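Long-range contacts in putative alpha-N-acetylgalactosaminidase (Bacillus halodurans C-125, PDB 3CC1), which probably removes terminal alpha-linked N-acetylgalactosamine from glycoconjugates by hydrolysis, with a TIM-barrel domain and a C-terminal beta sandwich: residues 383-387 and 408-412; 394-400 and 426-432. All coordinates share one frame; numbering follows the deposited sequence. Where two conformers were deposited one is given.

Interaction 1: residues 383-387 and 408-412; sequences QFRLD and SLAPS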
loop_
_atom_site.group_PDB
_atom_site.type_symbol
_atom_site.label_atom_id
_atom_site.label_comp_id
_atom_site.label_asym_id
_atom_site.label_seq_id
_atom_site.Cartn_x
_atom_site.Cartn_y
_atom_site.Cartn_z
ATOM N N GLN A 383 3.797 -5.203 -22.967
ATOM C CA GLN A 383 3.093 -4.751 -24.159
ATOM C C GLN A 383 3.233 -3.247 -24.307
ATOM O O GLN A 383 3.412 -2.512 -23.339
ATOM C CB GLN A 383 1.588 -5.007 -24.086
ATOM C CG GLN A 383 1.112 -6.366 -23.614
ATOM C CD GLN A 383 0.896 -7.392 -24.724
ATOM O OE1 GLN A 383 0.545 -7.060 -25.883
ATOM N NE2 GLN A 383 1.078 -8.674 -24.360
ATOM N N PHE A 384 3.045 -2.801 -25.530
ATOM C CA PHE A 384 3.057 -1.408 -25.816
ATOM C C PHE A 384 2.311 -1.133 -27.112
ATOM O O PHE A 384 2.371 -1.929 -28.053
ATOM C CB PHE A 384 4.535 -0.943 -25.816
ATOM C CG PHE A 384 4.787 0.203 -26.664
ATOM C CD1 PHE A 384 4.420 1.443 -26.257
ATOM C CD2 PHE A 384 5.401 0.041 -27.856
ATOM C CE1 PHE A 384 4.615 2.511 -27.075
ATOM C CE2 PHE A 384 5.598 1.084 -28.684
ATOM C CZ PHE A 384 5.190 2.322 -28.305
ATOM N N ARG A 385 1.576 -0.024 -27.142
ATOM C CA ARG A 385 0.900 0.459 -28.366
ATOM C C ARG A 385 1.212 1.917 -28.604
ATOM O O ARG A 385 1.437 2.706 -27.678
ATOM C CB ARG A 385 -0.633 0.310 -28.273
ATOM C CG ARG A 385 -1.166 -1.073 -28.016
ATOM C CD ARG A 385 -2.726 -1.025 -27.888
ATOM N NE ARG A 385 -3.127 0.037 -26.984
ATOM C CZ ARG A 385 -3.248 -0.072 -25.664
ATOM N NH1 ARG A 385 -3.059 -1.231 -25.061
ATOM N NH2 ARG A 385 -3.511 0.998 -24.950
ATOM N N LEU A 386 1.239 2.275 -29.868
ATOM C CA LEU A 386 1.554 3.651 -30.267
ATOM C C LEU A 386 0.607 4.694 -29.657
ATOM O O LEU A 386 1.001 5.824 -29.391
ATOM C CB LEU A 386 1.605 3.765 -31.798
ATOM C CG LEU A 386 2.792 3.031 -32.446
ATOM C CD1 LEU A 386 2.729 3.045 -34.019
ATOM C CD2 LEU A 386 4.158 3.601 -31.965
ATOM N N ASP A 387 -0.647 4.317 -29.443
ATOM C CA ASP A 387 -1.645 5.250 -28.875
ATOM C C ASP A 387 -1.297 5.712 -27.462
ATOM O O ASP A 387 -1.798 6.705 -26.996
ATOM C CB ASP A 387 -3.091 4.693 -28.944
ATOM C CG ASP A 387 -3.245 3.278 -28.346
ATOM O OD1 ASP A 387 -3.091 3.117 -27.122
ATOM O OD2 ASP A 387 -3.543 2.343 -29.117
ATOM N N SER A 408 8.917 -3.250 -37.195
ATOM C CA SER A 408 8.060 -2.107 -37.413
ATOM C C SER A 408 6.816 -2.319 -36.556
ATOM O O SER A 408 6.578 -3.436 -36.070
ATOM C CB SER A 408 7.744 -1.967 -38.899
ATOM O OG SER A 408 6.745 -2.894 -39.246
ATOM N N LEU A 409 6.085 -1.249 -36.269
ATOM C CA LEU A 409 4.896 -1.346 -35.452
ATOM C C LEU A 409 3.901 -0.341 -35.975
ATOM O O LEU A 409 4.231 0.837 -36.097
ATOM C CB LEU A 409 5.233 -1.059 -33.973
ATOM C CG LEU A 409 4.054 -1.213 -33.010
ATOM C CD1 LEU A 409 3.658 -2.714 -32.879
ATOM C CD2 LEU A 409 4.410 -0.553 -31.622
ATOM N N ALA A 410 2.700 -0.826 -36.293
ATOM C CA ALA A 410 1.609 -0.039 -36.850
ATOM C C ALA A 410 0.667 0.380 -35.726
ATOM O O ALA A 410 0.616 -0.268 -34.673
ATOM C CB ALA A 410 0.831 -0.878 -37.911
ATOM N N PRO A 411 -0.088 1.463 -35.922
ATOM C CA PRO A 411 -1.005 1.838 -34.843
ATOM C C PRO A 411 -2.031 0.729 -34.457
ATOM O O PRO A 411 -2.525 0.677 -33.307
ATOM C CB PRO A 411 -1.716 3.053 -35.433
ATOM C CG PRO A 411 -0.760 3.618 -36.361
ATOM C CD PRO A 411 -0.131 2.432 -37.024
ATOM N N SER A 412 -2.331 -0.173 -35.387
ATOM C CA SER A 412 -3.314 -1.210 -35.091
ATOM C C SER A 412 -2.735 -2.419 -34.356
ATOM O O SER A 412 -3.456 -3.384 -34.128
ATOM C CB SER A 412 -3.955 -1.716 -36.376
ATOM O OG SER A 412 -2.955 -2.184 -37.277
HETATM O O HOH W 1 0.743 0.285 -31.827
HETATM O O HOH W 2 -2.035 2.467 -31.441
#
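L409 reaches across to F384 and L386 with a single branch, its CD2 methyl. That methyl meets the ring of F384 obliquely, with CD2 of L409 3.6 Å from CE2 of F384. CG of L409 stands anti to the backbone N (chi1 -177°), which carries the isobutyl group out toward the ring. L386 lies against the same methyl, the two leucine side chains running antiparallel, flank to flank, with CG of L386 4.0 Å from CD2 of L409. One leucine methyl thus fills the angle between a flat ring and a second branched chain. The CD1 branch of L386 goes further, resting 3.4 Å from the carbonyl O of L409 and 4.2 Å from CD of P411, whose ring is a rigid apolar surface at the margin. Were L386 reduced to an alanine, the CD2 methyl of L409 and the ring of P411 would probably lose their apolar neighbour, opening a gap between the 3-10 turn at L386 and the loop at P411. Polar groups are joined through water: one water oxygen lies 2.8 Å from N of L386 and donates to O of A410, while another, 2.6 Å from O of P411, donates to that atom and to OD2 of D387. R385 in turn grips the carboxylate of D387 side-on through NE and NH2, and its NH2 also bonds O of I264 of a neighbouring subunit. This corner of the beta sandwich therefore joins an apolar seam, continued by F415 and L429, to a charged, hydrated margin facing another subunit.

Interaction 2: residues 394-400 and 426-432; sequences TVQLFNV and MLKLSPD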
loop_
_atom_site.group_PDB
_atom_site.type_symbol
_atom_site.label_atom_id
_atom_site.label_comp_id
_atom_site.label_asym_id
_atom_site.label_seq_id
_atom_site.Cartn_x
_atom_site.Cartn_y
_atom_site.Cartn_z
ATOM N N THR A 394 2.852 4.413 -38.561
ATOM C CA THR A 394 3.759 3.294 -38.368
ATOM C C THR A 394 5.159 3.783 -38.039
ATOM O O THR A 394 5.597 4.831 -38.515
ATOM C CB THR A 394 3.772 2.382 -39.593
ATOM O OG1 THR A 394 2.467 1.844 -39.737
ATOM C CG2 THR A 394 4.759 1.208 -39.442
ATOM N N VAL A 395 5.852 3.013 -37.193
ATOM C CA VAL A 395 7.212 3.340 -36.781
ATOM C C VAL A 395 8.103 2.128 -36.902
ATOM O O VAL A 395 7.631 0.995 -37.011
ATOM C CB VAL A 395 7.285 3.849 -35.281
ATOM C CG1 VAL A 395 6.438 5.081 -35.071
ATOM C CG2 VAL A 395 6.921 2.714 -34.259
ATOM N N GLN A 396 9.412 2.406 -36.950
ATOM C CA GLN A 396 10.506 1.425 -36.807
ATOM C C GLN A 396 10.931 1.380 -35.327
ATOM O O GLN A 396 11.043 2.424 -34.691
ATOM C CB GLN A 396 11.713 1.833 -37.711
ATOM C CG GLN A 396 11.720 1.240 -39.165
ATOM C CD GLN A 396 12.456 2.065 -40.231
ATOM O OE1 GLN A 396 11.936 2.226 -41.348
ATOM N NE2 GLN A 396 13.660 2.543 -39.930
ATOM N N LEU A 397 11.126 0.186 -34.762
ATOM C CA LEU A 397 11.545 0.063 -33.356
ATOM C C LEU A 397 12.970 -0.437 -33.279
ATOM O O LEU A 397 13.321 -1.427 -33.925
ATOM C CB LEU A 397 10.660 -0.893 -32.544
ATOM C CG LEU A 397 9.158 -0.650 -32.401
ATOM C CD1 LEU A 397 8.541 -1.701 -31.485
ATOM C CD2 LEU A 397 8.907 0.743 -31.844
ATOM N N PHE A 398 13.774 0.255 -32.472
ATOM C CA PHE A 398 15.185 -0.112 -32.234
ATOM C C PHE A 398 15.445 -0.286 -30.763
ATOM O O PHE A 398 14.845 0.407 -29.927
ATOM C CB PHE A 398 16.152 0.957 -32.746
ATOM C CG PHE A 398 16.056 1.216 -34.202
ATOM C CD1 PHE A 398 15.077 2.066 -34.716
ATOM C CD2 PHE A 398 16.930 0.628 -35.069
ATOM C CE1 PHE A 398 14.991 2.324 -36.067
ATOM C CE2 PHE A 398 16.835 0.880 -36.453
ATOM C CZ PHE A 398 15.866 1.721 -36.932
ATOM N N ASN A 399 16.316 -1.241 -30.475
ATOM C CA ASN A 399 16.875 -1.489 -29.148
ATOM C C ASN A 399 18.032 -0.528 -28.951
ATOM O O ASN A 399 19.044 -0.623 -29.625
ATOM C CB ASN A 399 17.362 -2.941 -29.067
ATOM C CG ASN A 399 18.010 -3.292 -27.713
ATOM O OD1 ASN A 399 18.593 -2.469 -27.044
ATOM N ND2 ASN A 399 17.941 -4.562 -27.357
ATOM N N VAL A 400 17.875 0.430 -28.056
ATOM C CA VAL A 400 18.867 1.529 -27.951
ATOM C C VAL A 400 20.214 1.009 -27.445
ATOM O O VAL A 400 21.259 1.373 -27.957
ATOM C CB VAL A 400 18.369 2.695 -27.071
ATOM C CG1 VAL A 400 19.521 3.732 -26.864
ATOM C CG2 VAL A 400 17.117 3.344 -27.686
HETATM N N MSE A 426 14.999 -0.505 -23.563
HETATM C CA MSE A 426 14.850 0.862 -24.041
HETATM C C MSE A 426 14.691 0.885 -25.566
HETATM O O MSE A 426 15.562 0.413 -26.308
HETATM C CB MSE A 426 16.039 1.713 -23.592
HETATM C CG MSE A 426 15.965 3.150 -24.049
HETATM SE SE MSE A 426 14.628 4.170 -23.115
HETATM C CE MSE A 426 15.674 4.786 -21.574
ATOM N N LEU A 427 13.536 1.387 -26.013
ATOM C CA LEU A 427 13.215 1.435 -27.432
ATOM C C LEU A 427 13.315 2.853 -27.970
ATOM O O LEU A 427 12.972 3.830 -27.284
ATOM C CB LEU A 427 11.802 0.908 -27.706
ATOM C CG LEU A 427 11.396 -0.472 -27.176
ATOM C CD1 LEU A 427 9.904 -0.616 -27.148
ATOM C CD2 LEU A 427 11.999 -1.559 -28.053
ATOM N N LYS A 428 13.831 2.939 -29.190
ATOM C CA LYS A 428 13.669 4.140 -30.020
ATOM C C LYS A 428 12.621 3.869 -31.066
ATOM O O LYS A 428 12.667 2.849 -31.754
ATOM C CB LYS A 428 14.973 4.541 -30.706
ATOM C CG LYS A 428 14.840 5.794 -31.590
ATOM C CD LYS A 428 16.173 6.362 -32.010
ATOM C CE LYS A 428 16.772 5.689 -33.218
ATOM N NZ LYS A 428 18.126 6.293 -33.526
ATOM N N LEU A 429 11.678 4.796 -31.183
ATOM C CA LEU A 429 10.631 4.720 -32.166
ATOM C C LEU A 429 10.921 5.774 -33.200
ATOM O O LEU A 429 10.846 6.966 -32.890
ATOM C CB LEU A 429 9.267 5.017 -31.534
ATOM C CG LEU A 429 8.593 4.020 -30.600
ATOM C CD1 LEU A 429 9.524 3.591 -29.524
ATOM C CD2 LEU A 429 7.342 4.601 -29.998
ATOM N N SER A 430 11.285 5.374 -34.409
ATOM C CA SER A 430 11.474 6.381 -35.450
ATOM C C SER A 430 10.445 6.256 -36.550
ATOM O O SER A 430 9.825 5.216 -36.715
ATOM C CB SER A 430 12.925 6.419 -36.003
ATOM O OG SER A 430 13.431 5.142 -36.294
ATOM N N PRO A 431 10.242 7.342 -37.293
ATOM C CA PRO A 431 9.281 7.328 -38.348
ATOM C C PRO A 431 9.560 6.226 -39.351
ATOM O O PRO A 431 10.711 5.912 -39.666
ATOM C CB PRO A 431 9.411 8.706 -38.995
ATOM C CG PRO A 431 10.465 9.437 -38.279
ATOM C CD PRO A 431 11.019 8.586 -37.210
ATOM N N ASP A 432 8.490 5.613 -39.805
ATOM C CA ASP A 432 8.584 4.550 -40.761
ATOM C C ASP A 432 9.147 5.130 -42.039
ATOM O O ASP A 432 8.666 6.141 -42.553
ATOM C CB ASP A 432 7.215 3.993 -41.064
ATOM C CG ASP A 432 7.277 2.717 -41.832
ATOM O OD1 ASP A 432 8.141 1.869 -41.495
ATOM O OD2 ASP A 432 6.414 2.558 -42.734
HETATM O O HOH W 3 17.566 -1.633 -24.830
#
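Q396 and S430 form a hydrogen-bonded pair of antiparallel strands, N of Q396 lying 2.8 Å from O of S430 and the return bond running from N of S430 to O of Q396. F398 and K428 repeat this pair of hydrogen bonds two residues on, and V400 adds a nearly straight one, its N-H meeting O of M426 at 179°. Between these pairs the CA-H groups of L397, L427 and L429 point at carbonyl oxygens across the strands, CA of L427 3.2 Å from O of F398. Side chains then alternate. L397 and L429 lie alongside, both tips directed inward, with CD2 of L397 3.5 Å from CG of L429; leucines suit this face because it is the buried interior of the sandwich, where V370 and L386 also touch L429. On the other face, OG of S430 stands at the edge of the F398 ring, 3.2 Å from CE1, swung there by a chi1 of 46°; a small hydroxyl fits. The long chain of K428, bent at chi3, carries its ammonium above the ring of F398, 5.7 Å from NZ to the centroid, at most a weak cation-pi attraction. At one strand end, V400 packs CG2 on CG of selenomethionine M426, and both residues touch I337 of helix 335-343, joining the sheet to that helix. At the other, N of D432 bonds O of T394, while OE1 of Q396, in one of its two conformers, accepts from the backbone N of R433. The two faces thus differ in chemistry: largely aliphatic around L397 and L429, with N399 a polar exception near the strand end, and mixed outside, where F398, K428 and S430 help line a pocket occupied by a polyethylene glycol hydrogen-bonded through one oxygen to NZ of K428.

How the interactions relate
Interactions 1 and 2 share the C-terminal beta sandwich, centres 11 Å apart, and their segments alternate along the chain. They meet where strand 404-409 flanks strand 395-399: N of L409 is 2.8 Å from O of V395, a probable hydrogen bond, and CG2 of T394 packs 3.4 Å from O of L409. Interaction 2 lies within the six-stranded sheet, whereas interaction 1 links that sheet's outer strand to the end of strand 380-384 in the smaller sheet. L386 touches V395 and L429, tying the apolar interiors together. Of the two, only interaction 2 supplies pocket residues, the glycol (probably from the crystallisation liquor) lying about 3 Å from the K428 side chain at nearest atoms; G336, E367 and Y369 complete the site.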